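Local coordinates for ATP-binding protein (Mycobacterium tuberculosis, PDB 5UKV) that probably acts as a sensor histidine kinase of a two-component system, transferring a phosphoryl group from ATP to a histidine, the present chain being its dimerization and histidine-phosphotransfer domain, at residues 33-38 / 51-56. The protein carries 1 engineered substitution. Numbering follows the deposited sequence.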
loop_
_atom_site.group_PDB
_atom_site.type_symbol
_atom_site.label_atom_id
_atom_site.label_comp_id
_atom_site.label_asym_id
_atom_site.label_seq_id
_atom_site.Cartn_x
_atom_site.Cartn_y
_atom_site.Cartn_z
ATOM N N ARG A 33 -10.411 -4.028 3.554
ATOM C CA ARG A 33 -10.622 -4.223 4.972
ATOM C C ARG A 33 -12.080 -4.210 5.397
ATOM O O ARG A 33 -12.488 -5.046 6.111
ATOM C CB ARG A 33 -9.883 -3.188 5.774
ATOM C CG ARG A 33 -8.407 -3.420 5.877
ATOM C CD ARG A 33 -7.746 -2.359 6.706
ATOM N NE ARG A 33 -7.613 -2.812 8.067
ATOM C CZ ARG A 33 -6.799 -2.237 8.929
ATOM N NH1 ARG A 33 -6.104 -1.192 8.527
ATOM N NH2 ARG A 33 -6.680 -2.702 10.160
ATOM N N GLY A 34 -12.836 -3.266 4.888
ATOM C CA GLY A 34 -14.184 -3.159 5.193
ATOM C C GLY A 34 -14.958 -4.368 4.772
ATOM O O GLY A 34 -15.828 -4.812 5.476
ATOM N N PHE A 35 -14.672 -4.869 3.595
ATOM C CA PHE A 35 -15.355 -6.046 3.062
ATOM C C PHE A 35 -15.032 -7.298 3.863
ATOM O O PHE A 35 -15.895 -8.137 4.131
ATOM C CB PHE A 35 -15.130 -6.223 1.558
ATOM C CG PHE A 35 -15.976 -5.378 0.688
ATOM C CD1 PHE A 35 -16.657 -4.249 1.141
ATOM C CD2 PHE A 35 -16.251 -5.770 -0.626
ATOM C CE1 PHE A 35 -17.486 -3.485 0.262
ATOM C CE2 PHE A 35 -17.105 -4.982 -1.481
ATOM C CZ PHE A 35 -17.727 -3.859 -1.016
ATOM N N ALA A 36 -13.780 -7.429 4.280
ATOM C CA ALA A 36 -13.428 -8.555 5.156
ATOM C C ALA A 36 -14.048 -8.488 6.506
ATOM O O ALA A 36 -14.518 -9.483 7.030
ATOM C CB ALA A 36 -11.905 -8.697 5.264
ATOM N N GLU A 37 -14.208 -7.297 7.065
ATOM C CA GLU A 37 -14.940 -7.175 8.332
ATOM C C GLU A 37 -16.385 -7.532 8.180
ATOM O O GLU A 37 -16.939 -8.134 9.072
ATOM C CB GLU A 37 -14.837 -5.723 8.877
ATOM C CG GLU A 37 -15.639 -5.395 10.120
ATOM C CD GLU A 37 -15.134 -6.092 11.365
ATOM O OE1 GLU A 37 -13.982 -6.634 11.397
ATOM O OE2 GLU A 37 -15.923 -6.081 12.344
ATOM N N LEU A 38 -16.981 -7.235 7.045
ATOM C CA LEU A 38 -18.403 -7.592 6.787
ATOM C C LEU A 38 -18.599 -9.072 6.891
ATOM O O LEU A 38 -19.503 -9.581 7.585
ATOM C CB LEU A 38 -18.901 -7.037 5.473
ATOM C CG LEU A 38 -20.333 -6.682 5.270
ATOM C CD1 LEU A 38 -20.744 -5.598 6.253
ATOM C CD2 LEU A 38 -20.574 -6.061 3.901
ATOM N N LEU A 51 -15.599 -11.152 -2.587
ATOM C CA LEU A 51 -14.236 -11.544 -3.029
ATOM C C LEU A 51 -13.797 -10.906 -4.348
ATOM O O LEU A 51 -12.616 -10.436 -4.478
ATOM C CB LEU A 51 -14.101 -13.090 -3.127
ATOM C CG LEU A 51 -12.671 -13.596 -3.423
ATOM C CD1 LEU A 51 -11.699 -13.108 -2.321
ATOM C CD2 LEU A 51 -12.687 -15.039 -3.464
ATOM N N SER A 52 -14.752 -10.769 -5.242
ATOM C CA SER A 52 -14.530 -10.126 -6.494
ATOM C C SER A 52 -14.123 -8.654 -6.307
ATOM O O SER A 52 -13.202 -8.190 -6.872
ATOM C CB SER A 52 -15.845 -10.168 -7.231
ATOM O OG SER A 52 -15.669 -9.964 -8.558
ATOM N N ARG A 53 -14.820 -7.957 -5.433
ATOM C CA ARG A 53 -14.484 -6.584 -5.166
ATOM C C ARG A 53 -13.112 -6.518 -4.526
ATOM O O ARG A 53 -12.353 -5.674 -4.846
ATOM C CB ARG A 53 -15.509 -5.894 -4.294
ATOM C CG ARG A 53 -15.102 -4.484 -3.873
ATOM C CD ARG A 53 -14.745 -3.568 -5.050
ATOM N NE ARG A 53 -15.812 -3.499 -6.022
ATOM C CZ ARG A 53 -15.793 -2.798 -7.136
ATOM N NH1 ARG A 53 -14.744 -2.080 -7.451
ATOM N NH2 ARG A 53 -16.848 -2.800 -7.927
ATOM N N ILE A 54 -12.847 -7.412 -3.599
ATOM C CA ILE A 54 -11.580 -7.467 -2.965
ATOM C C ILE A 54 -10.467 -7.689 -3.954
ATOM O O ILE A 54 -9.464 -6.988 -3.920
ATOM C CB ILE A 54 -11.510 -8.489 -1.821
ATOM C CG1 ILE A 54 -12.315 -7.981 -0.626
ATOM C CG2 ILE A 54 -10.021 -8.809 -1.523
ATOM C CD1 ILE A 54 -12.617 -9.055 0.446
ATOM N N GLU A 55 -10.649 -8.597 -4.889
ATOM C CA GLU A 55 -9.677 -8.877 -5.910
ATOM C C GLU A 55 -9.434 -7.678 -6.815
ATOM O O GLU A 55 -8.352 -7.383 -7.168
ATOM C CB GLU A 55 -10.116 -10.074 -6.742
ATOM C CG GLU A 55 -9.952 -11.389 -6.037
ATOM C CD GLU A 55 -10.444 -12.600 -6.842
ATOM O OE1 GLU A 55 -11.618 -12.933 -6.777
ATOM O OE2 GLU A 55 -9.637 -13.220 -7.531
ATOM N N SER A 56 -10.493 -6.996 -7.155
ATOM C CA SER A 56 -10.440 -5.857 -7.997
ATOM C C SER A 56 -9.625 -4.740 -7.345
ATOM O O SER A 56 -8.728 -4.203 -7.920
ATOM C CB SER A 56 -11.874 -5.433 -8.242
ATOM O OG SER A 56 -11.937 -4.265 -8.950
#
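Phe-35 reaches across from its helix to Arg-53 and Ile-54, and its side chain, traced outward from CB, illustrates how two antiparallel helices can be joined by apolar packing. Phe-35 CB lies 3.9 Å from Ile-54 CD1 and 4.0 Å from Ile-54 CG1. With CG anti to its own carbonyl carbon (chi1 -80°), Phe-35 directs its ring past the isoleucine to the aliphatic stem of Arg-53. There Phe-35 CD2 lies 3.7 Å from Arg-53 CB; Phe-35 CZ, farthest out, remains 3.9 Å from Arg-53 CG. The two segments, whose directions differ by 158° and whose axes approach to 9.8 Å, belong to helices 2-40 and 47-71, the helical hairpin of the DHp domain; the second subunit supplies another, building the dimeric helical bundle. Beyond Arg-53 CG, the arginine chain bends at chi2 and chi3 and leads away from segment 33-38, touching Thr-31 farther back on helix 2-40, and ending in a salt bridge from NH1 to Glu-57. Its guanidinium plane stands 89° from that of the Phe-35 ring. On the buried side, Ile-54 stretches CD1 to within 4.3 Å of the backbone N of Ala-36 and also packs on Ile-32.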